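Long-range contacts in N-acetylmuramoyl-L-alanine amidase domain-containing protein SAOUHSC_02979 (PDB 5T1Q), which probably hydrolyses amide bonds of the bacterial cell wall as a secreted amidase, this chain being its C-terminal part with a glucosaminidase-family and a CHAP domain: residues K15-Q20 and G307-Y312; A19-N24 and L272-N277; G251-Y256 and G313-V318; T266-D271 and R285-S290; A298-A303 and S354-K359. One frame throughout, in Å; residues are numbered along the deposited sequence. Where two conformers were deposited one is given.

Overall arrangement
All five contacts gather in or against the CHAP domain. Interactions 1 and 2 start from the loop near the start of this chain, share Ala19 and Gln20, and have centres about 10 Å apart; they lay that loop over 307-312 and 272-277, beside the probable Cys-His pair of interaction 3. Interactions 3 and 5 are joined through neighbouring strands 314-321 and 298-301 of the mixed sheet, their centres about 10 Å apart. Interaction 4 is nested inside the loop closed by interaction 3 and meets interaction 5 near the C-terminus, where outermost strand 288-290 pairs with 354-357. Interactions 2 and 5 supply two ligands of one sodium ion. The early loop is thus docked at the putative active site.

Interaction 1: residues K15-Q20 and G307-Y312; sequences KSKPAQ and GADQHY
Lys17 reaches from the loop near the start of this chain to Asp309, whose carboxylate forms an Asx turn in the loop ahead of strand 314-321 of the CHAP domain. Its CB lies 4.1 Å from Tyr312 CE2; farther out, CD passes 3.7 Å from Asp309 OD2, and CE comes near both carboxylate oxygens. The chain bends at its third torsion (chi3 -72°), which carries NZ round to the acid. There NZ makes a salt bridge of 2.7 Å to Asp309 OD1, on the syn side of that oxygen, and also comes close to the CB of His311. OD1 is gripped three times: besides the lysine it takes the backbone N-H groups of His311, on the anti side, and of Tyr312, from above the carboxylate plane. These bonds fix the rotation of the carboxylate and hold the turn closed.

In the second half, Gln20 and Tyr312 run antiparallel alongside each other, Gln20 NE2 3.5 Å from Tyr312 CB, the amide tilted 35° from the ring. OE1 of Gln20 accepts from the backbone N of Ala275, outside the two segments. Close by, Pro18 O approaches the same ring obliquely, 3.5 Å from Tyr312 CE2.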
# COMPACT_ATOMS: atom_id res chain seq x y z
N LYS A 15 -2.27 -20.32 -3.31
CA LYS A 15 -2.33 -18.89 -3.68
C LYS A 15 -3.62 -18.52 -4.40
O LYS A 15 -4.19 -19.33 -5.12
CB LYS A 15 -1.12 -18.48 -4.53
CG LYS A 15 -1.14 -18.98 -5.97
CD LYS A 15 0.06 -18.49 -6.76
CE LYS A 15 -0.01 -18.96 -8.21
NZ LYS A 15 1.10 -18.40 -9.03
N SER A 16 -4.05 -17.27 -4.23
CA SER A 16 -5.28 -16.78 -4.84
C SER A 16 -5.09 -15.45 -5.51
O SER A 16 -4.08 -14.78 -5.30
CB SER A 16 -6.36 -16.59 -3.75
OG SER A 16 -6.59 -17.80 -3.03
N LYS A 17 -6.05 -15.06 -6.33
CA LYS A 17 -6.04 -13.72 -6.88
C LYS A 17 -6.46 -12.81 -5.74
O LYS A 17 -7.20 -13.24 -4.86
CB LYS A 17 -6.97 -13.56 -8.09
CG LYS A 17 -6.34 -14.09 -9.37
CD LYS A 17 -7.06 -13.62 -10.62
CE LYS A 17 -8.40 -14.31 -10.77
NZ LYS A 17 -9.04 -13.93 -12.06
N PRO A 18 -5.93 -11.58 -5.69
CA PRO A 18 -6.32 -10.70 -4.60
C PRO A 18 -7.81 -10.45 -4.58
O PRO A 18 -8.40 -10.20 -5.63
CB PRO A 18 -5.56 -9.41 -4.91
CG PRO A 18 -4.35 -9.86 -5.65
CD PRO A 18 -4.88 -10.96 -6.53
N ALA A 19 -8.43 -10.57 -3.41
CA ALA A 19 -9.86 -10.31 -3.28
C ALA A 19 -10.16 -8.82 -3.49
O ALA A 19 -9.46 -7.97 -2.98
CB ALA A 19 -10.34 -10.76 -1.91
N GLN A 20 -11.20 -8.54 -4.27
CA GLN A 20 -11.66 -7.17 -4.53
C GLN A 20 -12.85 -6.77 -3.65
O GLN A 20 -13.28 -5.60 -3.67
CB GLN A 20 -12.11 -7.04 -5.99
CG GLN A 20 -11.01 -7.24 -7.03
CD GLN A 20 -11.47 -6.89 -8.42
OE1 GLN A 20 -12.66 -6.66 -8.67
NE2 GLN A 20 -10.52 -6.85 -9.35
N GLY A 307 -8.89 -6.46 -21.97
CA GLY A 307 -7.79 -6.87 -21.11
C GLY A 307 -8.07 -6.87 -19.62
O GLY A 307 -7.19 -7.22 -18.84
N ALA A 308 -9.27 -6.48 -19.19
CA ALA A 308 -9.58 -6.48 -17.75
C ALA A 308 -9.58 -7.92 -17.21
O ALA A 308 -9.80 -8.86 -17.95
CB ALA A 308 -10.92 -5.81 -17.47
N ASP A 309 -9.34 -8.07 -15.92
CA ASP A 309 -9.31 -9.40 -15.29
C ASP A 309 -10.46 -10.30 -15.78
O ASP A 309 -11.64 -9.90 -15.77
CB ASP A 309 -9.34 -9.26 -13.78
CG ASP A 309 -8.99 -10.53 -13.06
OD1 ASP A 309 -9.80 -11.49 -13.04
OD2 ASP A 309 -7.89 -10.55 -12.45
N GLN A 310 -10.09 -11.50 -16.22
CA GLN A 310 -11.03 -12.48 -16.79
C GLN A 310 -12.21 -12.89 -15.92
O GLN A 310 -13.26 -13.25 -16.45
CB GLN A 310 -10.27 -13.74 -17.26
CG GLN A 310 -9.49 -13.54 -18.56
CD GLN A 310 -10.38 -13.52 -19.81
OE1 GLN A 310 -11.50 -14.06 -19.81
NE2 GLN A 310 -9.88 -12.93 -20.90
N HIS A 311 -12.03 -12.83 -14.60
CA HIS A 311 -13.09 -13.19 -13.66
C HIS A 311 -13.69 -11.96 -13.00
O HIS A 311 -14.91 -11.82 -12.96
CB HIS A 311 -12.53 -14.16 -12.61
CG HIS A 311 -13.41 -14.33 -11.40
ND1 HIS A 311 -14.78 -14.48 -11.48
CD2 HIS A 311 -13.09 -14.46 -10.09
CE1 HIS A 311 -15.27 -14.64 -10.26
NE2 HIS A 311 -14.27 -14.64 -9.40
N TYR A 312 -12.84 -11.06 -12.54
CA TYR A 312 -13.30 -9.89 -11.76
C TYR A 312 -13.58 -8.61 -12.53
O TYR A 312 -14.22 -7.73 -11.99
CB TYR A 312 -12.29 -9.53 -10.67
CG TYR A 312 -12.06 -10.55 -9.58
CD1 TYR A 312 -13.11 -11.26 -9.01
CD2 TYR A 312 -10.80 -10.71 -9.02
CE1 TYR A 312 -12.90 -12.15 -7.97
CE2 TYR A 312 -10.57 -11.60 -7.98
CZ TYR A 312 -11.62 -12.32 -7.46
OH TYR A 312 -11.41 -13.22 -6.44

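Interaction 2: residues A19-N24 and L272-N277; sequences AQSFNN and LGDAHN. With NA (sodium ion), chain E.
Ser21 sets its CB against the backbone of Gly273, 3.5 Å from Gly273 C, and turns its hydroxyl on to Asp274. With OG lying between the backbone N and the carbonyl carbon (chi1 61°), the serine donates to Asp274 OD1 over 2.7 Å. OG meets the oxygen from above the carboxylate plane, 50° out of it. The same OD1 accepts a hydrogen bond from a water that in turn takes the backbone N-H of Gln20, with Gln20 N 2.7 Å from the water oxygen, so one acid oxygen ties down two successive residues of the loop near the start of this chain.

Gln20 answers with its own side chain. Its OE1 accepts from the backbone N of Ala275 at 3.0 Å, almost straight on the carbonyl, with a C=O...N angle of 172°. OE1 also lies 3.3 Å from Ala275 CB. NE2 of Gln20 packs against Cys253 SG, at the start of helix 253-262.

Just beyond, His276 turns its backbone oxygen to a sodium ion, O to metal 2.2 Å; Asn279, Asn280, Glu302 and two waters complete the shell. The contact thus pins the early loop to the segment between a metal site and the probable Cys-His active site of the CHAP domain.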
# COMPACT_ATOMS: atom_id res chain seq x y z
N ALA A 19 -8.43 -10.57 -3.41
CA ALA A 19 -9.86 -10.31 -3.28
C ALA A 19 -10.16 -8.82 -3.49
O ALA A 19 -9.46 -7.97 -2.98
CB ALA A 19 -10.34 -10.76 -1.91
N GLN A 20 -11.20 -8.54 -4.27
CA GLN A 20 -11.66 -7.17 -4.53
C GLN A 20 -12.85 -6.77 -3.65
O GLN A 20 -13.28 -5.60 -3.67
CB GLN A 20 -12.11 -7.04 -5.99
CG GLN A 20 -11.01 -7.24 -7.03
CD GLN A 20 -11.47 -6.89 -8.42
OE1 GLN A 20 -12.66 -6.66 -8.67
NE2 GLN A 20 -10.52 -6.85 -9.35
N SER A 21 -13.43 -7.73 -2.95
CA SER A 21 -14.58 -7.46 -2.08
C SER A 21 -14.58 -8.41 -0.90
O SER A 21 -13.93 -9.44 -0.95
CB SER A 21 -15.90 -7.60 -2.86
OG SER A 21 -16.07 -8.91 -3.37
N PHE A 22 -15.30 -8.04 0.15
CA PHE A 22 -15.41 -8.90 1.33
C PHE A 22 -16.65 -9.74 1.20
O PHE A 22 -17.60 -9.37 0.53
CB PHE A 22 -15.52 -8.10 2.62
CG PHE A 22 -14.32 -7.26 2.92
CD1 PHE A 22 -13.11 -7.85 3.25
CD2 PHE A 22 -14.41 -5.87 2.95
CE1 PHE A 22 -12.01 -7.08 3.55
CE2 PHE A 22 -13.32 -5.10 3.26
CZ PHE A 22 -12.11 -5.70 3.56
N ASN A 23 -16.63 -10.89 1.86
CA ASN A 23 -17.79 -11.76 1.91
C ASN A 23 -17.78 -12.42 3.30
O ASN A 23 -17.09 -11.94 4.21
CB ASN A 23 -17.76 -12.76 0.74
CG ASN A 23 -16.44 -13.52 0.65
OD1 ASN A 23 -15.92 -14.03 1.64
ND2 ASN A 23 -15.90 -13.59 -0.56
N ASN A 24 -18.54 -13.49 3.48
CA ASN A 24 -18.55 -14.19 4.77
C ASN A 24 -17.21 -14.91 5.07
O ASN A 24 -16.89 -15.13 6.24
CB ASN A 24 -19.73 -15.17 4.85
CG ASN A 24 -21.08 -14.45 4.81
OD1 ASN A 24 -21.17 -13.24 5.02
ND2 ASN A 24 -22.14 -15.21 4.55
N LEU A 272 -21.36 -3.54 -3.54
CA LEU A 272 -21.35 -3.79 -4.98
C LEU A 272 -20.51 -5.01 -5.39
O LEU A 272 -20.54 -5.40 -6.56
CB LEU A 272 -20.94 -2.53 -5.75
CG LEU A 272 -21.81 -1.28 -5.56
CD1 LEU A 272 -21.28 -0.15 -6.40
CD2 LEU A 272 -23.28 -1.48 -5.89
N GLY A 273 -19.77 -5.60 -4.45
CA GLY A 273 -18.96 -6.80 -4.74
C GLY A 273 -17.75 -6.53 -5.64
O GLY A 273 -17.20 -5.43 -5.65
N ASP A 274 -17.33 -7.56 -6.37
CA ASP A 274 -16.20 -7.42 -7.30
C ASP A 274 -16.53 -6.41 -8.39
O ASP A 274 -17.69 -6.22 -8.73
CB ASP A 274 -15.82 -8.75 -7.92
CG ASP A 274 -15.46 -9.80 -6.88
OD1 ASP A 274 -14.93 -9.44 -5.80
OD2 ASP A 274 -15.71 -10.98 -7.15
N ALA A 275 -15.48 -5.84 -8.97
CA ALA A 275 -15.62 -4.76 -9.94
C ALA A 275 -16.67 -4.95 -11.04
O ALA A 275 -17.46 -4.05 -11.28
CB ALA A 275 -14.26 -4.47 -10.56
N HIS A 276 -16.66 -6.10 -11.71
CA HIS A 276 -17.58 -6.30 -12.82
C HIS A 276 -19.05 -6.26 -12.43
O HIS A 276 -19.90 -6.03 -13.30
CB HIS A 276 -17.27 -7.60 -13.57
CG HIS A 276 -17.59 -8.83 -12.79
ND1 HIS A 276 -18.68 -9.62 -13.09
CD2 HIS A 276 -17.01 -9.38 -11.70
CE1 HIS A 276 -18.73 -10.62 -12.23
NE2 HIS A 276 -17.74 -10.49 -11.36
N ASN A 277 -19.36 -6.53 -11.16
CA ASN A 277 -20.73 -6.47 -10.69
C ASN A 277 -21.18 -5.08 -10.32
O ASN A 277 -22.34 -4.89 -9.99
CB ASN A 277 -20.93 -7.36 -9.45
CG ASN A 277 -21.09 -8.81 -9.80
OD1 ASN A 277 -21.72 -9.16 -10.79
ND2 ASN A 277 -20.57 -9.68 -8.94
NA NA E . -21.56 -6.29 -14.71
O HOH W 1 -12.98 -10.58 -4.31
O HOH W 2 -21.39 -8.54 -14.37
O HOH W 3 -23.21 -6.34 -16.68

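Interaction 3: residues G251-Y256 and G313-V318; sequences GQCTWY and GHVAFV
A bridging water is the polar link here: it donates to Val315 O at 2.8 Å and to Cys253 O at 2.9 Å, tying the first turn of helix 253-262 to strand 314-321. The rest is side-chain packing. Cys253 points at the strand, with CB 3.6 Å from His314 CE1; its SG, set between the backbone N and the carbonyl carbon (chi1 60°), lies 4.7 Å from the centroid of the His314 ring, obliquely to it. The same sulfur touches a branch of Val315, SG to CG1 3.9 Å. That CG1 also packs against Thr254, 3.8 Å from Thr254 CA, where the two side chains cross at about a right angle. Farther along, Tyr256 CE2 rests against Phe317 CB.

On its far side the imidazole is bonded through NE2 to Glu331, which holds the ring's rotation. A cysteine at the start of a helix facing a histidine on the adjoining strand is consistent with the Cys-His-Glu active site of the papain-like CHAP family.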
# COMPACT_ATOMS: atom_id res chain seq x y z
N GLY A 251 -6.60 -0.84 -0.82
CA GLY A 251 -5.75 -0.74 -2.00
C GLY A 251 -6.25 -1.33 -3.30
O GLY A 251 -5.75 -0.97 -4.36
N GLN A 252 -7.23 -2.23 -3.26
CA GLN A 252 -7.73 -2.85 -4.51
C GLN A 252 -8.48 -1.83 -5.37
O GLN A 252 -8.78 -0.72 -4.91
CB GLN A 252 -8.57 -4.08 -4.19
CG GLN A 252 -7.76 -5.14 -3.46
CD GLN A 252 -6.57 -5.62 -4.27
OE1 GLN A 252 -6.70 -5.93 -5.46
NE2 GLN A 252 -5.40 -5.67 -3.65
N CYS A 253 -8.78 -2.19 -6.62
CA CYS A 253 -9.40 -1.24 -7.55
C CYS A 253 -10.73 -0.70 -7.04
O CYS A 253 -11.04 0.45 -7.23
CB CYS A 253 -9.58 -1.83 -8.94
SG CYS A 253 -10.61 -3.31 -9.04
N THR A 254 -11.48 -1.57 -6.37
CA THR A 254 -12.77 -1.26 -5.79
C THR A 254 -12.60 -0.24 -4.67
O THR A 254 -13.26 0.79 -4.65
CB THR A 254 -13.40 -2.54 -5.23
OG1 THR A 254 -12.41 -3.25 -4.50
CG2 THR A 254 -13.87 -3.44 -6.34
N TRP A 255 -11.69 -0.53 -3.75
CA TRP A 255 -11.38 0.40 -2.65
C TRP A 255 -10.93 1.77 -3.18
O TRP A 255 -11.30 2.80 -2.64
CB TRP A 255 -10.28 -0.19 -1.75
CG TRP A 255 -9.79 0.75 -0.68
CD1 TRP A 255 -10.24 0.84 0.60
CD2 TRP A 255 -8.76 1.73 -0.82
NE1 TRP A 255 -9.55 1.82 1.27
CE2 TRP A 255 -8.64 2.38 0.42
CE3 TRP A 255 -7.94 2.13 -1.87
CZ2 TRP A 255 -7.72 3.41 0.64
CZ3 TRP A 255 -7.02 3.16 -1.65
CH2 TRP A 255 -6.92 3.78 -0.40
N TYR A 256 -10.12 1.77 -4.23
CA TYR A 256 -9.60 3.04 -4.74
C TYR A 256 -10.73 3.92 -5.27
O TYR A 256 -10.78 5.11 -4.95
CB TYR A 256 -8.50 2.83 -5.82
CG TYR A 256 -8.10 4.13 -6.44
CD1 TYR A 256 -7.18 4.98 -5.82
CD2 TYR A 256 -8.69 4.56 -7.65
CE1 TYR A 256 -6.84 6.19 -6.38
CE2 TYR A 256 -8.37 5.79 -8.20
CZ TYR A 256 -7.44 6.60 -7.57
OH TYR A 256 -7.12 7.80 -8.11
N GLY A 313 -13.10 -8.48 -13.75
CA GLY A 313 -13.25 -7.23 -14.47
C GLY A 313 -12.40 -6.18 -13.76
O GLY A 313 -11.44 -6.50 -13.06
N HIS A 314 -12.79 -4.93 -13.88
CA HIS A 314 -12.03 -3.85 -13.30
C HIS A 314 -12.90 -2.63 -13.13
O HIS A 314 -13.92 -2.50 -13.79
CB HIS A 314 -10.84 -3.55 -14.23
CG HIS A 314 -9.93 -2.49 -13.73
ND1 HIS A 314 -9.21 -2.62 -12.57
CD2 HIS A 314 -9.60 -1.28 -14.24
CE1 HIS A 314 -8.49 -1.53 -12.37
NE2 HIS A 314 -8.72 -0.70 -13.37
N VAL A 315 -12.51 -1.76 -12.22
CA VAL A 315 -13.20 -0.50 -12.00
C VAL A 315 -12.15 0.61 -11.80
O VAL A 315 -11.11 0.40 -11.18
CB VAL A 315 -14.26 -0.59 -10.87
CG1 VAL A 315 -13.63 -0.82 -9.50
CG2 VAL A 315 -15.13 0.64 -10.85
N ALA A 316 -12.45 1.78 -12.35
CA ALA A 316 -11.55 2.93 -12.29
C ALA A 316 -12.36 4.19 -12.11
O ALA A 316 -13.59 4.15 -12.18
CB ALA A 316 -10.73 3.02 -13.56
N PHE A 317 -11.68 5.31 -11.87
CA PHE A 317 -12.33 6.60 -11.65
C PHE A 317 -12.07 7.51 -12.84
O PHE A 317 -10.93 7.65 -13.27
CB PHE A 317 -11.78 7.23 -10.37
CG PHE A 317 -12.36 8.58 -10.05
CD1 PHE A 317 -13.58 8.69 -9.41
CD2 PHE A 317 -11.70 9.74 -10.39
CE1 PHE A 317 -14.14 9.93 -9.12
CE2 PHE A 317 -12.25 10.99 -10.12
CZ PHE A 317 -13.47 11.08 -9.47
N VAL A 318 -13.12 8.13 -13.38
CA VAL A 318 -12.98 9.05 -14.52
C VAL A 318 -12.49 10.44 -14.04
O VAL A 318 -13.25 11.19 -13.43
CB VAL A 318 -14.30 9.22 -15.28
CG1 VAL A 318 -14.13 10.18 -16.46
CG2 VAL A 318 -14.83 7.88 -15.76
O HOH W 4 -9.26 1.41 -9.37

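Interaction 4: residues T266-D271 and R285-S290; sequences TSISGD and RDYQVS
At the outer edge of the CHAP domain, the loop after helix 253-262 is fastened to the turn leading into edge strand 288-290. The hydroxyl of Tyr287 accepts from the backbone N of Ser269 over 3.0 Å, a bent bond with an N-H...O angle of 132°, and meets a water 2.6 Å from OH that also bonds Ser267 OG. Ser267 O lies at the edge of the tyrosine ring, 3.7 Å from CE2, while the side chains of Ile268 and Tyr287 cross at about a right angle, CG1 of Ile268 4.1 Å from Tyr287 CE2.

A salt bridge forms a second link. Arg285, extended from CG to NE, directs NE to Asp271 OD2 at 2.9 Å; the oxygen lies in the guanidinium plane, yet NE stands above the carboxylate, the two planes being 63° apart. Asp271 OD1 is held by Ser269 OG.

Behind them, Tyr287 leans on Ala282 of helix 278-284 and Ile356 of strand 354-357; Ile268 touches that isoleucine, Trp278 and, on helix 253-262, Tyr258 and Met261.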
# COMPACT_ATOMS: atom_id res chain seq x y z
N THR A 266 -19.02 12.54 -3.12
CA THR A 266 -20.03 11.65 -3.68
C THR A 266 -19.68 10.25 -3.23
O THR A 266 -18.52 9.90 -3.06
CB THR A 266 -20.14 11.73 -5.23
OG1 THR A 266 -19.18 10.88 -5.86
CG2 THR A 266 -19.97 13.18 -5.72
N SER A 267 -20.71 9.44 -3.01
CA SER A 267 -20.49 8.10 -2.51
C SER A 267 -21.14 7.02 -3.35
O SER A 267 -22.06 7.26 -4.14
CB SER A 267 -20.99 8.00 -1.08
OG SER A 267 -22.39 8.19 -1.01
N ILE A 268 -20.62 5.81 -3.14
CA ILE A 268 -21.09 4.60 -3.76
C ILE A 268 -21.10 3.55 -2.63
O ILE A 268 -20.19 3.54 -1.81
CB ILE A 268 -20.18 4.26 -4.95
CG1 ILE A 268 -20.87 3.29 -5.89
CG2 ILE A 268 -18.81 3.71 -4.50
CD1 ILE A 268 -20.23 3.23 -7.25
N SER A 269 -22.12 2.69 -2.57
CA SER A 269 -22.20 1.71 -1.46
C SER A 269 -21.09 0.65 -1.44
O SER A 269 -20.37 0.45 -2.42
CB SER A 269 -23.57 1.02 -1.42
OG SER A 269 -23.84 0.37 -2.62
N GLY A 270 -21.00 -0.01 -0.29
CA GLY A 270 -19.98 -1.02 -0.06
C GLY A 270 -20.38 -2.44 -0.39
O GLY A 270 -19.58 -3.36 -0.20
N ASP A 271 -21.60 -2.61 -0.93
CA ASP A 271 -22.16 -3.92 -1.24
C ASP A 271 -22.15 -4.26 -2.74
O ASP A 271 -22.86 -5.17 -3.17
CB ASP A 271 -23.61 -4.01 -0.70
CG ASP A 271 -24.66 -3.24 -1.58
OD1 ASP A 271 -24.31 -2.26 -2.29
OD2 ASP A 271 -25.84 -3.63 -1.56
N ARG A 285 -29.62 -0.77 -7.49
CA ARG A 285 -29.63 0.03 -6.26
C ARG A 285 -29.82 1.55 -6.47
O ARG A 285 -29.37 2.38 -5.67
CB ARG A 285 -28.37 -0.29 -5.43
CG ARG A 285 -28.38 -1.72 -4.86
CD ARG A 285 -26.97 -2.28 -4.67
NE ARG A 285 -26.94 -3.69 -4.27
CZ ARG A 285 -27.26 -4.72 -5.05
NH1 ARG A 285 -27.16 -5.95 -4.56
NH2 ARG A 285 -27.70 -4.56 -6.30
N ASP A 286 -30.48 1.90 -7.58
CA ASP A 286 -30.91 3.28 -7.86
C ASP A 286 -29.83 4.30 -8.25
O ASP A 286 -30.07 5.50 -8.14
CB ASP A 286 -31.73 3.82 -6.67
CG ASP A 286 -32.69 4.93 -7.07
OD1 ASP A 286 -33.40 4.76 -8.09
OD2 ASP A 286 -32.78 5.96 -6.34
N TYR A 287 -28.67 3.86 -8.70
CA TYR A 287 -27.63 4.78 -9.17
C TYR A 287 -27.86 5.04 -10.65
O TYR A 287 -28.43 4.20 -11.34
CB TYR A 287 -26.26 4.18 -8.98
CG TYR A 287 -25.81 4.14 -7.56
CD1 TYR A 287 -26.21 3.11 -6.71
CD2 TYR A 287 -24.96 5.11 -7.06
CE1 TYR A 287 -25.80 3.08 -5.39
CE2 TYR A 287 -24.56 5.09 -5.74
CZ TYR A 287 -24.98 4.07 -4.91
OH TYR A 287 -24.57 4.05 -3.61
N GLN A 288 -27.44 6.22 -11.13
CA GLN A 288 -27.51 6.56 -12.55
C GLN A 288 -26.34 5.80 -13.21
O GLN A 288 -25.19 5.98 -12.81
CB GLN A 288 -27.31 8.08 -12.80
CG GLN A 288 -28.21 9.02 -12.00
CD GLN A 288 -27.59 10.42 -11.76
OE1 GLN A 288 -27.60 10.94 -10.63
NE2 GLN A 288 -26.99 11.00 -12.81
N VAL A 289 -26.65 4.96 -14.18
CA VAL A 289 -25.63 4.17 -14.87
C VAL A 289 -25.89 4.24 -16.36
O VAL A 289 -27.04 4.04 -16.78
CB VAL A 289 -25.67 2.67 -14.45
CG1 VAL A 289 -24.53 1.89 -15.08
CG2 VAL A 289 -25.65 2.51 -12.94
N SER A 290 -24.87 4.55 -17.15
CA SER A 290 -25.03 4.56 -18.60
C SER A 290 -23.70 4.35 -19.34
O SER A 290 -22.63 4.27 -18.71
CB SER A 290 -25.68 5.87 -19.07
OG SER A 290 -24.72 6.89 -19.27
O HOH W 5 -24.17 6.04 -1.98

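Interaction 5: residues A298-A303 and S354-K359; sequences AVVFEA and SYITGK. With NA (sodium ion), chain E.
Strands 298-301 and 354-357 run antiparallel, their short axes 4.7 Å apart at closest approach and 149° between directions. Ala298 and Ile356 form a hydrogen-bonded pair with both N-H groups engaged; the bond from Ile356 N to Ala298 O measures 2.8 Å. Val300 and Ser354 make the next hydrogen-bonded pair, but unevenly: Val300 N to Ser354 O is 2.8 Å, whereas the return bond from Ser354 N to Val300 O is weak at 3.4 Å. Between them Val299 and Tyr355 are a non-hydrogen-bonded pair, their CA atoms 4.6 Å apart.

On the face of that middle pair, Val299 and Tyr355 run alongside each other in the same direction. CG2 of Val299 lies 3.4 Å from Tyr355 CE2, a close contact approaching the ring obliquely, and the tyrosine hydroxyl is bound to the backbone oxygen of Ala350. The other face carries Ala298, Val300, Ile356 and Ser354, whose OG bonds Asn279 ND2: CD1 of Ile356 meets CG2 of Val300 at 3.8 Å, and Trp278 of helix 278-284 covers both.

Where strand 298-301 ends, Glu302 bends at its second torsion (chi2 -72°) and binds the sodium ion through OE1 at 2.6 Å, while OE2 accepts from a water on the same metal. Such an antiparallel sheet with helices packed against it is the core of the CHAP domain, here carrying a sodium site at the end of one strand.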
# COMPACT_ATOMS: atom_id res chain seq x y z
N ALA A 298 -17.63 6.38 -11.65
CA ALA A 298 -16.87 5.14 -11.57
C ALA A 298 -17.03 4.50 -12.96
O ALA A 298 -18.15 4.47 -13.48
CB ALA A 298 -17.44 4.22 -10.51
N VAL A 299 -15.95 4.04 -13.58
CA VAL A 299 -16.05 3.41 -14.89
C VAL A 299 -15.79 1.92 -14.74
O VAL A 299 -14.76 1.50 -14.18
CB VAL A 299 -15.17 4.08 -15.97
CG1 VAL A 299 -13.72 4.15 -15.55
CG2 VAL A 299 -15.32 3.36 -17.31
N VAL A 300 -16.74 1.12 -15.22
CA VAL A 300 -16.64 -0.32 -15.08
C VAL A 300 -16.29 -1.04 -16.38
O VAL A 300 -16.86 -0.75 -17.44
CB VAL A 300 -17.96 -0.87 -14.56
CG1 VAL A 300 -17.91 -2.40 -14.46
CG2 VAL A 300 -18.32 -0.23 -13.23
N PHE A 301 -15.37 -2.01 -16.24
CA PHE A 301 -14.93 -2.92 -17.28
C PHE A 301 -15.51 -4.29 -16.90
O PHE A 301 -15.22 -4.80 -15.80
CB PHE A 301 -13.40 -3.09 -17.26
CG PHE A 301 -12.62 -1.89 -17.73
CD1 PHE A 301 -12.44 -0.79 -16.91
CD2 PHE A 301 -12.02 -1.88 -18.98
CE1 PHE A 301 -11.70 0.30 -17.33
CE2 PHE A 301 -11.28 -0.78 -19.42
CZ PHE A 301 -11.11 0.30 -18.59
N GLU A 302 -16.29 -4.91 -17.80
CA GLU A 302 -16.84 -6.25 -17.54
C GLU A 302 -15.69 -7.28 -17.47
O GLU A 302 -14.56 -7.01 -17.87
CB GLU A 302 -17.84 -6.67 -18.63
CG GLU A 302 -19.09 -5.77 -18.79
CD GLU A 302 -20.09 -5.91 -17.64
OE1 GLU A 302 -19.83 -6.64 -16.66
OE2 GLU A 302 -21.19 -5.31 -17.72
N ALA A 303 -15.98 -8.43 -16.87
CA ALA A 303 -15.01 -9.53 -16.79
C ALA A 303 -14.42 -9.81 -18.17
O ALA A 303 -15.15 -9.99 -19.13
CB ALA A 303 -15.71 -10.78 -16.25
N SER A 354 -19.32 1.14 -18.80
CA SER A 354 -20.43 1.65 -17.99
C SER A 354 -19.92 2.66 -17.00
O SER A 354 -18.88 2.45 -16.38
CB SER A 354 -21.12 0.53 -17.23
OG SER A 354 -21.83 -0.28 -18.10
N TYR A 355 -20.67 3.75 -16.85
CA TYR A 355 -20.32 4.85 -15.95
C TYR A 355 -21.37 4.98 -14.86
O TYR A 355 -22.54 5.15 -15.15
CB TYR A 355 -20.19 6.13 -16.73
CG TYR A 355 -19.14 6.00 -17.81
CD1 TYR A 355 -19.45 5.45 -19.06
CD2 TYR A 355 -17.81 6.36 -17.56
CE1 TYR A 355 -18.47 5.27 -20.04
CE2 TYR A 355 -16.84 6.20 -18.53
CZ TYR A 355 -17.17 5.64 -19.76
OH TYR A 355 -16.22 5.50 -20.73
N ILE A 356 -20.94 4.89 -13.60
CA ILE A 356 -21.84 5.01 -12.46
C ILE A 356 -21.69 6.37 -11.82
O ILE A 356 -20.59 6.73 -11.37
CB ILE A 356 -21.52 3.94 -11.39
CG1 ILE A 356 -21.55 2.53 -11.99
CG2 ILE A 356 -22.51 4.03 -10.22
CD1 ILE A 356 -20.94 1.46 -11.09
N THR A 357 -22.77 7.14 -11.76
CA THR A 357 -22.74 8.42 -11.06
C THR A 357 -23.03 8.14 -9.60
O THR A 357 -24.01 7.50 -9.30
CB THR A 357 -23.79 9.39 -11.63
OG1 THR A 357 -23.50 9.63 -13.01
CG2 THR A 357 -23.80 10.74 -10.87
N GLY A 358 -22.15 8.58 -8.70
CA GLY A 358 -22.36 8.37 -7.25
C GLY A 358 -23.42 9.30 -6.69
O GLY A 358 -23.81 10.26 -7.33
N LYS A 359 -23.90 9.00 -5.48
CA LYS A 359 -24.89 9.82 -4.80
C LYS A 359 -24.21 10.74 -3.80
O LYS A 359 -22.98 10.76 -3.73
CB LYS A 359 -25.92 8.94 -4.10
CG LYS A 359 -26.82 8.22 -5.07
CD LYS A 359 -27.61 7.12 -4.38
CE LYS A 359 -28.35 6.28 -5.40
NZ LYS A 359 -28.82 4.99 -4.82
OXT LYS A 359 -24.85 11.48 -3.05
NA NA E . -21.56 -6.29 -14.71
O HOH W 3 -23.21 -6.34 -16.68
O HOH W 2 -21.39 -8.54 -14.37